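Alginate lyase (Aplysia kurodai, PDB 5GMT) probably cleaves alginate by beta-elimination, with a specificity for polymannuronate, as a eukaryotic member of polysaccharide lyase family 14. Local coordinates at residues Ser50-Ser55 against Tyr100-Gly105; Arg57-Phe62 against Met242-Phe247; Asp45-Ser50 against Arg75-Tyr80; Ser21-His24 against Ser29-Leu32; Thr246-Ser251 against Ala256-Cys261. All blocks are in the same frame, centred on the assembly; numbering follows the deposited sequence.

Contact 1: residues Ser50-Ser55 against Tyr100-Gly105; sequences STKHSS and YFENFG
His53 turns its CG anti to the carbonyl carbon, beside the backbone N (chi1 -60°), while Tyr100 sends its CG anti to its own backbone N, and the two choices lay one ring over the other. The evidence is a face-to-face stack: the centroids of the His53 and Tyr100 rings are 3.6 Å apart and their planes are 15° from parallel. His53 CG sits over the middle of the phenol ring, and Tyr100 CE1 lies nearer the rim of the imidazole. At the imidazole edge His53 NE2 donates to Glu102 OE1 over 2.7 Å with a nearly straight angle of 178°. OE1 lies in the ring plane, whereas the carboxylate is met on its anti side and somewhat out of its own plane. A stack on a face and a bond at the edge together fix the rotation of the imidazole. In the fold, which belongs to the concanavalin clan, the loop between strands 47-50 and 58-63 here reaches the end of strand 92-102. Strand 261-272 runs between 58-63 and 92-102, and its Tyr264 gives Glu102 OE1 a second hydrogen bond and meets the His53 ring edge-to-face. Ser50 OG, accepting from Lys52 N at 3.1 Å, forms an ST turn at the start of the loop. Lys52 covers the other imidazole face, with CG 3.6 Å above its plane. Its NZ stays 4.2 Å from Glu102 OE2, too far for a salt bridge; a water bridges the pair, accepting from Lys52 NZ at 2.8 Å and donating to Glu102 OE2 at 2.7 Å.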
# COMPACT_ATOMS: atom_id res chain seq x y z
N SER A 50 -14.82 12.72 5.27
CA SER A 50 -15.01 14.03 4.64
C SER A 50 -15.54 13.91 3.23
O SER A 50 -15.15 13.02 2.47
CB SER A 50 -13.68 14.81 4.64
OG SER A 50 -13.83 16.07 4.01
N THR A 51 -16.44 14.83 2.89
CA THR A 51 -16.97 14.97 1.53
C THR A 51 -16.41 16.21 0.84
O THR A 51 -16.94 16.65 -0.19
CB THR A 51 -18.50 15.06 1.55
OG1 THR A 51 -18.90 16.04 2.50
CG2 THR A 51 -19.10 13.72 1.96
N LYS A 52 -15.34 16.78 1.38
CA LYS A 52 -14.79 18.02 0.84
C LYS A 52 -14.40 17.90 -0.64
O LYS A 52 -14.60 18.84 -1.41
CB LYS A 52 -13.58 18.48 1.65
CG LYS A 52 -12.82 19.63 0.98
CD LYS A 52 -11.66 20.13 1.82
CE LYS A 52 -12.13 21.04 2.93
NZ LYS A 52 -10.98 21.78 3.53
N HIS A 53 -13.88 16.74 -1.03
CA HIS A 53 -13.35 16.58 -2.39
C HIS A 53 -14.13 15.60 -3.24
O HIS A 53 -13.75 15.31 -4.38
CB HIS A 53 -11.88 16.12 -2.32
CG HIS A 53 -11.00 17.10 -1.61
ND1 HIS A 53 -10.73 18.36 -2.12
CD2 HIS A 53 -10.33 17.02 -0.44
CE1 HIS A 53 -9.93 19.00 -1.29
NE2 HIS A 53 -9.67 18.22 -0.26
N SER A 54 -15.24 15.10 -2.72
CA SER A 54 -15.97 14.07 -3.44
C SER A 54 -17.38 13.88 -2.89
O SER A 54 -17.63 14.04 -1.69
CB SER A 54 -15.21 12.75 -3.38
OG SER A 54 -15.08 12.33 -2.03
N SER A 55 -18.30 13.53 -3.78
CA SER A 55 -19.66 13.21 -3.38
C SER A 55 -19.68 12.02 -2.43
O SER A 55 -20.39 12.02 -1.42
CB SER A 55 -20.53 12.93 -4.60
OG SER A 55 -20.52 14.06 -5.46
N TYR A 100 -6.71 11.37 -2.69
CA TYR A 100 -6.48 12.81 -2.83
C TYR A 100 -5.40 13.27 -1.85
O TYR A 100 -5.47 12.94 -0.66
CB TYR A 100 -7.79 13.58 -2.56
CG TYR A 100 -7.75 15.06 -2.89
CD1 TYR A 100 -7.19 15.97 -2.00
CD2 TYR A 100 -8.30 15.53 -4.07
CE1 TYR A 100 -7.16 17.34 -2.31
CE2 TYR A 100 -8.27 16.89 -4.38
CZ TYR A 100 -7.70 17.78 -3.49
OH TYR A 100 -7.68 19.13 -3.81
N PHE A 101 -4.42 14.03 -2.32
CA PHE A 101 -3.41 14.62 -1.43
C PHE A 101 -3.70 16.09 -1.22
O PHE A 101 -3.72 16.86 -2.17
CB PHE A 101 -1.99 14.47 -2.01
CG PHE A 101 -1.56 13.04 -2.18
CD1 PHE A 101 -1.82 12.36 -3.37
CD2 PHE A 101 -0.89 12.39 -1.17
CE1 PHE A 101 -1.41 11.05 -3.54
CE2 PHE A 101 -0.48 11.06 -1.34
CZ PHE A 101 -0.75 10.40 -2.53
N GLU A 102 -3.92 16.48 0.03
CA GLU A 102 -4.22 17.88 0.33
C GLU A 102 -3.10 18.53 1.13
O GLU A 102 -2.80 18.11 2.25
CB GLU A 102 -5.54 17.99 1.09
CG GLU A 102 -5.91 19.41 1.45
CD GLU A 102 -7.15 19.47 2.30
OE1 GLU A 102 -8.16 18.86 1.90
OE2 GLU A 102 -7.11 20.10 3.38
N ASN A 103 -2.48 19.56 0.54
CA ASN A 103 -1.41 20.34 1.16
C ASN A 103 -0.10 19.56 1.34
O ASN A 103 0.58 19.71 2.35
CB ASN A 103 -1.86 20.91 2.50
CG ASN A 103 -1.12 22.17 2.88
OD1 ASN A 103 -0.71 22.94 2.01
ND2 ASN A 103 -0.92 22.39 4.17
N PHE A 104 0.24 18.75 0.34
CA PHE A 104 1.53 18.06 0.29
C PHE A 104 2.52 18.87 -0.55
O PHE A 104 2.21 19.19 -1.70
CB PHE A 104 1.37 16.65 -0.30
CG PHE A 104 0.75 15.65 0.64
CD1 PHE A 104 -0.56 15.79 1.07
CD2 PHE A 104 1.48 14.55 1.08
CE1 PHE A 104 -1.12 14.85 1.93
CE2 PHE A 104 0.92 13.61 1.94
CZ PHE A 104 -0.38 13.76 2.36
N GLY A 105 3.70 19.19 -0.01
CA GLY A 105 4.10 18.80 1.33
C GLY A 105 4.57 17.36 1.45
O GLY A 105 4.37 16.74 2.49
O HOH W 1 -9.49 19.76 4.66

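Contact 2: residues Arg57-Phe62 against Met242-Phe247; sequences RALRIF and MFFSTF
The interior of a beta-sandwich, where two antiparallel sheets face each other, is the setting in which Leu59 and Ile61 of strand 58-62 meet Phe244 and Thr246 of strand 242-247. The short segments run 8.6 Å apart at closest approach, and their directions differ by 35°, a separation bridged by side chains rather than by backbone. Leu59 and Phe244 come from opposite directions: the methyl Leu59 CD2 reaches Phe244 CZ at 3.7 Å, obliquely to the ring. Ile61 works at the ring edge, its CG1 lying near the ring plane and 4.0 Å from Phe244 CZ, with CD1 reaching on toward CE2. The other branch of the isoleucine slides past the threonine, Ile61 CG2 lying 3.8 Å from Thr246 CG2. That methyl is available because Thr246 holds OG1 anti to its backbone N (chi1 -167°), where the hydroxyl is engaged by Tyr63 OH and Lys111 O; CG2 is thereby placed between the backbone N and the carbonyl carbon. Phe79 stacks on the Phe244 ring, and Phe265 meets it edge-to-face, so the ring has an aromatic neighbour from each sheet. All four touching residues are buried, and the groups that meet are methyls, a methylene and the CZ end of an aromatic ring. The pairing of the sheets here therefore rests on dispersion and the exclusion of water, with the threonine's polar atom turned to partners of its own.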
# COMPACT_ATOMS: atom_id res chain seq x y z
N ARG A 57 -18.48 9.99 0.54
CA ARG A 57 -17.78 10.34 1.77
C ARG A 57 -16.52 9.50 1.89
O ARG A 57 -16.59 8.28 1.92
CB ARG A 57 -18.66 10.15 3.00
CG ARG A 57 -17.96 10.50 4.31
CD ARG A 57 -18.94 10.70 5.47
NE ARG A 57 -19.71 11.93 5.29
CZ ARG A 57 -19.32 13.11 5.78
NH1 ARG A 57 -18.20 13.21 6.48
NH2 ARG A 57 -20.07 14.19 5.57
N ALA A 58 -15.38 10.17 1.98
CA ALA A 58 -14.09 9.51 1.94
C ALA A 58 -13.49 9.28 3.31
O ALA A 58 -13.73 10.03 4.25
CB ALA A 58 -13.12 10.34 1.10
N LEU A 59 -12.66 8.26 3.40
CA LEU A 59 -11.83 8.04 4.58
C LEU A 59 -10.74 9.09 4.61
O LEU A 59 -9.97 9.18 3.65
CB LEU A 59 -11.23 6.63 4.56
CG LEU A 59 -10.22 6.30 5.64
CD1 LEU A 59 -10.88 6.35 7.01
CD2 LEU A 59 -9.58 4.93 5.36
N ARG A 60 -10.69 9.90 5.66
CA ARG A 60 -9.70 10.98 5.69
C ARG A 60 -8.66 10.71 6.76
O ARG A 60 -9.00 10.40 7.89
CB ARG A 60 -10.35 12.35 5.93
CG ARG A 60 -9.40 13.52 5.68
CD ARG A 60 -9.96 14.87 6.16
NE ARG A 60 -9.83 15.01 7.61
CZ ARG A 60 -10.20 16.08 8.31
NH1 ARG A 60 -10.73 17.14 7.70
NH2 ARG A 60 -10.02 16.11 9.62
N ILE A 61 -7.40 10.84 6.37
CA ILE A 61 -6.29 10.68 7.29
C ILE A 61 -5.56 12.01 7.45
O ILE A 61 -5.18 12.64 6.47
CB ILE A 61 -5.28 9.62 6.79
CG1 ILE A 61 -5.99 8.31 6.43
CG2 ILE A 61 -4.18 9.41 7.83
CD1 ILE A 61 -6.74 7.65 7.59
N PHE A 62 -5.36 12.41 8.71
CA PHE A 62 -4.69 13.64 9.04
C PHE A 62 -3.25 13.37 9.49
O PHE A 62 -3.02 12.52 10.35
CB PHE A 62 -5.47 14.37 10.14
CG PHE A 62 -4.73 15.50 10.77
CD1 PHE A 62 -4.27 16.55 10.00
CD2 PHE A 62 -4.52 15.53 12.14
CE1 PHE A 62 -3.60 17.62 10.57
CE2 PHE A 62 -3.85 16.59 12.73
CZ PHE A 62 -3.39 17.64 11.94
N MET A 242 -5.57 -6.19 1.77
CA MET A 242 -4.98 -4.86 1.71
C MET A 242 -4.29 -4.49 3.01
O MET A 242 -4.86 -4.63 4.10
CB MET A 242 -6.04 -3.80 1.41
CG MET A 242 -5.46 -2.38 1.39
SD MET A 242 -6.67 -1.06 1.16
CE MET A 242 -7.76 -1.34 2.54
N PHE A 243 -3.05 -4.02 2.89
CA PHE A 243 -2.29 -3.45 4.00
C PHE A 243 -2.51 -1.95 3.93
O PHE A 243 -1.83 -1.27 3.17
CB PHE A 243 -0.81 -3.88 3.89
CG PHE A 243 0.10 -3.39 5.00
CD1 PHE A 243 -0.41 -2.82 6.16
CD2 PHE A 243 1.46 -3.66 4.94
CE1 PHE A 243 0.46 -2.41 7.18
CE2 PHE A 243 2.32 -3.28 5.97
CZ PHE A 243 1.83 -2.66 7.07
N PHE A 244 -3.51 -1.45 4.65
CA PHE A 244 -3.72 -0.00 4.71
C PHE A 244 -2.66 0.58 5.61
O PHE A 244 -2.55 0.21 6.78
CB PHE A 244 -5.12 0.38 5.20
CG PHE A 244 -5.40 1.86 5.09
CD1 PHE A 244 -6.01 2.38 3.95
CD2 PHE A 244 -5.04 2.73 6.11
CE1 PHE A 244 -6.26 3.75 3.84
CE2 PHE A 244 -5.30 4.11 6.00
CZ PHE A 244 -5.90 4.60 4.86
N SER A 245 -1.86 1.49 5.07
CA SER A 245 -0.71 2.00 5.80
C SER A 245 -0.39 3.38 5.26
O SER A 245 -0.14 3.52 4.08
CB SER A 245 0.48 1.05 5.62
OG SER A 245 1.60 1.46 6.36
N THR A 246 -0.42 4.41 6.10
CA THR A 246 -0.04 5.73 5.63
C THR A 246 0.42 6.61 6.80
O THR A 246 -0.25 6.72 7.85
CB THR A 246 -1.20 6.41 4.82
OG1 THR A 246 -0.72 7.57 4.13
CG2 THR A 246 -2.38 6.79 5.73
N PHE A 247 1.59 7.19 6.61
CA PHE A 247 2.28 8.02 7.59
C PHE A 247 3.53 8.52 6.89
O PHE A 247 3.95 7.93 5.89
CB PHE A 247 2.63 7.23 8.86
CG PHE A 247 3.43 5.98 8.59
CD1 PHE A 247 2.79 4.75 8.46
CD2 PHE A 247 4.81 6.03 8.48
CE1 PHE A 247 3.52 3.59 8.22
CE2 PHE A 247 5.54 4.89 8.25
CZ PHE A 247 4.90 3.66 8.13

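Contact 3: residues Asp45-Ser50 against Arg75-Tyr80; sequences DSISTS and RGAGFY
Ser46 OG accepts the backbone hydrogen of Gly76 N, 3.1 Å away at an N-H...O angle of 145°, and Ser46 CB rests against Gly76 O at 3.3 Å. The hydroxyl meets Gly76 N because OG lies anti to the carbonyl carbon, beside the backbone N (chi1 -83°). One residue on, Ile47 lays CG1 against Ala77 CB at 3.8 Å, and its CD1 meets the same methyl, so the alanine is touched by two successive atoms of one chain. A water completes the polar side: it donates to Asp45 OD2 at 2.6 Å and to Gly76 O at 2.9 Å, and accepts from Arg75 N at 3.0 Å. Further out, Ser46 OG is also hydrogen-bonded to Phe62 O, its strongest partner, and Asp45 OD1 accepts from His74 N. The hydroxyl thus joins three chain segments. Replacing Ser46 with an alanine would take away both bonds and would probably leave Gly76 N and Phe62 O without their shared mate. With the Gly76 backbone turned to phi 126°, a CB would be jammed against the carbonyl O of Arg75. Outside the pair, Ile47 and Ala77 both pack on Ile61, which continues the apolar layer inward. The 3-10 turn leading into strand 47-50 is in this way fastened to the beginning of strand 76-81, joining the two sheets of the beta-sandwich by a serine-backbone bond and, next to it, an Ile47-Ala77 contact.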
# COMPACT_ATOMS: atom_id res chain seq x y z
N ASP A 45 -6.68 8.61 16.23
CA ASP A 45 -6.68 10.07 16.33
C ASP A 45 -6.48 10.78 14.98
O ASP A 45 -6.77 11.98 14.86
CB ASP A 45 -5.62 10.53 17.36
CG ASP A 45 -4.18 10.25 16.92
OD1 ASP A 45 -3.24 10.69 17.63
OD2 ASP A 45 -3.96 9.61 15.87
N SER A 46 -6.01 10.06 13.96
CA SER A 46 -5.84 10.61 12.61
C SER A 46 -7.00 10.30 11.67
O SER A 46 -7.05 10.81 10.55
CB SER A 46 -4.54 10.09 11.98
OG SER A 46 -3.43 10.85 12.42
N ILE A 47 -7.94 9.48 12.12
CA ILE A 47 -8.98 8.98 11.23
C ILE A 47 -10.28 9.78 11.35
O ILE A 47 -10.79 10.00 12.45
CB ILE A 47 -9.27 7.49 11.49
CG1 ILE A 47 -8.04 6.66 11.11
CG2 ILE A 47 -10.52 7.02 10.71
CD1 ILE A 47 -8.17 5.17 11.36
N SER A 48 -10.79 10.21 10.20
CA SER A 48 -12.09 10.86 10.14
C SER A 48 -12.69 10.63 8.76
O SER A 48 -12.21 9.79 8.00
CB SER A 48 -11.96 12.36 10.45
OG SER A 48 -13.24 12.93 10.65
N THR A 49 -13.74 11.38 8.44
CA THR A 49 -14.41 11.24 7.15
C THR A 49 -14.71 12.62 6.58
O THR A 49 -14.85 13.57 7.34
CB THR A 49 -15.72 10.45 7.27
OG1 THR A 49 -16.68 11.24 7.99
CG2 THR A 49 -15.51 9.12 7.99
N SER A 50 -14.82 12.72 5.27
CA SER A 50 -15.01 14.03 4.64
C SER A 50 -15.54 13.91 3.23
O SER A 50 -15.15 13.02 2.47
CB SER A 50 -13.68 14.81 4.64
OG SER A 50 -13.83 16.07 4.01
N ARG A 75 -0.14 10.90 13.47
CA ARG A 75 0.93 10.62 12.51
C ARG A 75 0.45 9.79 11.32
O ARG A 75 1.25 9.46 10.45
CB ARG A 75 2.09 9.89 13.20
CG ARG A 75 1.75 8.44 13.56
CD ARG A 75 2.95 7.70 14.13
NE ARG A 75 2.65 6.32 14.48
CZ ARG A 75 1.94 5.97 15.55
NH1 ARG A 75 1.45 6.90 16.35
NH2 ARG A 75 1.70 4.68 15.80
N GLY A 76 -0.84 9.48 11.27
CA GLY A 76 -1.39 8.67 10.19
C GLY A 76 -2.13 7.47 10.74
O GLY A 76 -2.56 7.48 11.90
N ALA A 77 -2.30 6.43 9.94
CA ALA A 77 -3.05 5.26 10.39
C ALA A 77 -2.68 3.99 9.64
O ALA A 77 -2.06 4.04 8.57
CB ALA A 77 -4.54 5.53 10.26
N GLY A 78 -3.07 2.85 10.19
CA GLY A 78 -2.71 1.59 9.58
C GLY A 78 -3.62 0.47 10.04
O GLY A 78 -4.11 0.48 11.18
N PHE A 79 -3.85 -0.49 9.15
CA PHE A 79 -4.54 -1.73 9.52
C PHE A 79 -4.42 -2.71 8.37
O PHE A 79 -4.31 -2.31 7.23
CB PHE A 79 -6.04 -1.49 9.86
CG PHE A 79 -6.84 -0.83 8.76
CD1 PHE A 79 -7.41 -1.58 7.74
CD2 PHE A 79 -7.04 0.55 8.77
CE1 PHE A 79 -8.15 -0.97 6.73
CE2 PHE A 79 -7.79 1.17 7.77
CZ PHE A 79 -8.35 0.41 6.74
N TYR A 80 -4.44 -4.00 8.68
CA TYR A 80 -4.58 -4.99 7.63
C TYR A 80 -6.05 -5.35 7.49
O TYR A 80 -6.75 -5.52 8.49
CB TYR A 80 -3.77 -6.25 7.94
CG TYR A 80 -2.26 -6.09 7.95
CD1 TYR A 80 -1.51 -6.40 6.83
CD2 TYR A 80 -1.60 -5.69 9.11
CE1 TYR A 80 -0.12 -6.30 6.84
CE2 TYR A 80 -0.20 -5.58 9.13
CZ TYR A 80 0.53 -5.91 7.99
OH TYR A 80 1.91 -5.80 7.99
O HOH W 2 -1.99 8.70 14.43

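Contact 4: residues Ser21-His24 against Ser29-Leu32; sequences SVPH and STIL
Val22 begins its contact at CB, which lies 4.1 Å from Ile31 CG2 and also faces the carbonyl oxygen of the same residue, Ile31 O, at 3.7 Å. At the tips the branches part. CG1, anti to the carbonyl carbon and beside the backbone N (chi1 -70°), approaches Ile31 O to 3.5 Å, while CG2 packs on Thr49. Pro23 carries the contact outward along the helix end: its CG meets Thr30 O at 3.4 Å and Thr30 CG2 at 4.0 Å, the two side chains crossing obliquely, and its CD stands 3.8 Å from Ile31 O. Two carbonyl oxygens of the last helical residues are therefore covered by carbon atoms, and the contact is van der Waals in kind. Ile31, buried like Val22, also touches Thr49, so the threonine backs both partners. The backbone of Val22 is hydrogen-bonded to Arg57, which keeps the loop close to the start of strand 58-63. What results is a local chain reversal after strand 14-19, in which the short helix 28-31 folds back against an extended Val-Pro segment, with the pair packed beside strand 47-50 at the flank of the sheet.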
# COMPACT_ATOMS: atom_id res chain seq x y z
N SER A 21 -17.47 4.23 -0.05
CA SER A 21 -17.51 5.36 0.85
C SER A 21 -17.52 4.86 2.28
O SER A 21 -17.74 3.67 2.53
CB SER A 21 -18.75 6.22 0.59
OG SER A 21 -19.92 5.45 0.82
N VAL A 22 -17.29 5.75 3.23
CA VAL A 22 -17.40 5.38 4.64
C VAL A 22 -18.54 6.17 5.28
O VAL A 22 -18.89 7.26 4.81
CB VAL A 22 -16.08 5.63 5.38
CG1 VAL A 22 -15.00 4.64 4.91
CG2 VAL A 22 -15.63 7.07 5.15
N PRO A 23 -19.15 5.61 6.34
CA PRO A 23 -20.26 6.33 6.97
C PRO A 23 -19.84 7.60 7.70
O PRO A 23 -18.69 7.73 8.13
CB PRO A 23 -20.83 5.30 7.95
CG PRO A 23 -19.68 4.38 8.24
CD PRO A 23 -18.92 4.29 6.95
N HIS A 24 -20.77 8.54 7.84
CA HIS A 24 -20.52 9.73 8.63
C HIS A 24 -20.69 9.40 10.11
O HIS A 24 -21.79 9.48 10.66
CB HIS A 24 -21.46 10.87 8.22
CG HIS A 24 -21.15 12.18 8.87
ND1 HIS A 24 -22.12 13.09 9.21
CD2 HIS A 24 -19.97 12.74 9.23
CE1 HIS A 24 -21.56 14.15 9.76
NE2 HIS A 24 -20.25 13.96 9.78
N SER A 29 -14.42 2.67 14.78
CA SER A 29 -14.81 1.29 14.50
C SER A 29 -15.94 1.21 13.48
O SER A 29 -15.99 0.27 12.69
CB SER A 29 -15.21 0.56 15.78
OG SER A 29 -15.50 -0.80 15.47
N THR A 30 -16.83 2.20 13.48
CA THR A 30 -17.91 2.22 12.50
C THR A 30 -17.41 2.75 11.15
O THR A 30 -17.80 2.24 10.10
CB THR A 30 -19.09 3.06 13.01
OG1 THR A 30 -19.58 2.49 14.23
CG2 THR A 30 -20.22 3.06 11.99
N ILE A 31 -16.54 3.76 11.18
CA ILE A 31 -15.93 4.26 9.95
C ILE A 31 -15.29 3.12 9.17
O ILE A 31 -15.44 3.02 7.95
CB ILE A 31 -14.89 5.36 10.24
CG1 ILE A 31 -15.58 6.59 10.85
CG2 ILE A 31 -14.11 5.74 8.97
CD1 ILE A 31 -14.63 7.65 11.35
N LEU A 32 -14.59 2.25 9.88
CA LEU A 32 -13.81 1.19 9.24
C LEU A 32 -14.60 -0.11 9.10
O LEU A 32 -14.03 -1.14 8.73
CB LEU A 32 -12.54 0.91 10.05
CG LEU A 32 -11.60 2.08 10.26
CD1 LEU A 32 -10.38 1.61 11.06
CD2 LEU A 32 -11.20 2.66 8.91

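Contact 5: residues Thr246-Ser251 against Ala256-Cys261; sequences TFFGGS and AAPNDC
Asp260 O accepts a hydrogen bond from Asn103 ND2, and Asn103 O in turn accepts one from Asn259 ND2; these two side-chain-to-backbone bonds hold the loop that brings Ala257, Pro258 and Cys261 to the ring of Phe248. The phenylalanine points its CG anti to the carbonyl carbon (chi1 -79°), which brings the ring's face against Ala257. Ala257 CB stands 3.6 Å from the Phe248 ring centroid and only 5° off the normal, a CH-pi contact centred on the face. Its distances to individual carbons confirm this: CB is 3.7 Å from Phe248 CE1 and 3.9 Å from Phe248 CG. Cys261 SG comes in 69° off the ring normal, at 3.7 Å from both Phe248 CE1 and Phe248 CZ, an oblique sulfur-aromatic contact. Pro258 CD is a looser neighbour, 4.0 Å from Phe248 CE2. Trp143 and Tyr63 meet the same ring edge-to-face. The segment 246-251 leaves strand 238-247 of one sheet, and 256-261 leads into strand 261-272 of the other, so the ring lies where the chain passes between the layers of the sandwich. With an alanine in place of Phe248 the ring would be gone, which is likely to open a gap against Ala257 and beside Cys261 and to leave Trp143 and Tyr63 without their shared partner. A methyl on the face and a sulfur at an oblique approach are both weakly polar contacts, so the ring's electrons probably add a modest directional preference to what is chiefly apolar packing.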
# COMPACT_ATOMS: atom_id res chain seq x y z
N THR A 246 -0.42 4.41 6.10
CA THR A 246 -0.04 5.73 5.63
C THR A 246 0.42 6.61 6.80
O THR A 246 -0.25 6.72 7.85
CB THR A 246 -1.20 6.41 4.82
OG1 THR A 246 -0.72 7.57 4.13
CG2 THR A 246 -2.38 6.79 5.73
N PHE A 247 1.59 7.19 6.61
CA PHE A 247 2.28 8.02 7.59
C PHE A 247 3.53 8.52 6.89
O PHE A 247 3.95 7.93 5.89
CB PHE A 247 2.63 7.23 8.86
CG PHE A 247 3.43 5.98 8.59
CD1 PHE A 247 2.79 4.75 8.46
CD2 PHE A 247 4.81 6.03 8.48
CE1 PHE A 247 3.52 3.59 8.22
CE2 PHE A 247 5.54 4.89 8.25
CZ PHE A 247 4.90 3.66 8.13
N PHE A 248 4.11 9.60 7.40
CA PHE A 248 5.38 10.09 6.87
C PHE A 248 6.53 9.27 7.45
O PHE A 248 6.52 8.91 8.63
CB PHE A 248 5.57 11.58 7.19
CG PHE A 248 4.81 12.50 6.29
CD1 PHE A 248 3.42 12.60 6.38
CD2 PHE A 248 5.48 13.27 5.34
CE1 PHE A 248 2.72 13.45 5.54
CE2 PHE A 248 4.78 14.12 4.50
CZ PHE A 248 3.39 14.21 4.60
N GLY A 249 7.52 8.96 6.61
CA GLY A 249 8.71 8.27 7.09
C GLY A 249 8.83 6.84 6.60
O GLY A 249 7.93 6.34 5.91
N GLY A 250 9.95 6.18 6.92
CA GLY A 250 11.06 6.80 7.62
C GLY A 250 10.93 6.79 9.13
O GLY A 250 9.82 6.81 9.67
N SER A 251 12.06 6.79 9.82
CA SER A 251 12.07 6.56 11.26
C SER A 251 12.78 7.66 12.03
O SER A 251 13.12 7.47 13.20
CB SER A 251 12.72 5.21 11.57
OG SER A 251 12.12 4.17 10.83
N ALA A 256 9.84 14.33 8.92
CA ALA A 256 8.67 14.99 9.50
C ALA A 256 7.83 15.68 8.43
O ALA A 256 8.35 16.27 7.47
CB ALA A 256 9.09 15.99 10.57
N ALA A 257 6.51 15.59 8.57
CA ALA A 257 5.61 16.25 7.64
C ALA A 257 5.85 17.75 7.70
O ALA A 257 5.83 18.35 8.78
CB ALA A 257 4.16 15.92 7.95
N PRO A 258 6.12 18.36 6.54
CA PRO A 258 6.37 19.81 6.51
C PRO A 258 5.11 20.61 6.82
O PRO A 258 5.22 21.71 7.37
CB PRO A 258 6.86 20.06 5.07
CG PRO A 258 6.44 18.87 4.29
CD PRO A 258 6.44 17.71 5.25
N ASN A 259 3.94 20.05 6.51
CA ASN A 259 2.66 20.73 6.71
C ASN A 259 1.64 19.90 7.50
O ASN A 259 1.70 18.67 7.52
CB ASN A 259 2.02 21.08 5.37
CG ASN A 259 2.95 21.83 4.43
OD1 ASN A 259 3.77 22.64 4.85
ND2 ASN A 259 2.77 21.60 3.15
N ASP A 260 0.70 20.59 8.14
CA ASP A 260 -0.57 19.96 8.46
C ASP A 260 -1.20 19.57 7.13
O ASP A 260 -1.43 20.43 6.27
CB ASP A 260 -1.48 20.91 9.24
CG ASP A 260 -0.95 21.23 10.63
OD1 ASP A 260 -0.57 20.29 11.35
OD2 ASP A 260 -0.87 22.43 10.99
N CYS A 261 -1.45 18.28 6.92
CA CYS A 261 -1.95 17.84 5.62
C CYS A 261 -2.86 16.63 5.76
O CYS A 261 -2.96 16.02 6.83
CB CYS A 261 -0.77 17.53 4.69
SG CYS A 261 0.35 16.27 5.35

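How the contacts relate
From the N terminus, contact 4 closes first, a short local loop between 21-24 and 29-32. Contacts 3, 1 and 2 then open in turn at 45-50, 50-55 and 57-62 and close in that order at 75-80, 100-105 and 242-247, so each crosses the other two; contacts 3 and 1 share Ser50. Contacts 2 and 3 lie about 5 Å apart between centres, and both join the two sheets, whereas contact 1 stays within one sheet, bringing the loop after strand 47-50 to strand 92-102. Contact 5 begins on the strand where contact 2 ends, sharing Thr246 and Phe247, and closes the turn into strand 261-272. Contact 4 touches contacts 2 and 3 but neither 1 nor 5.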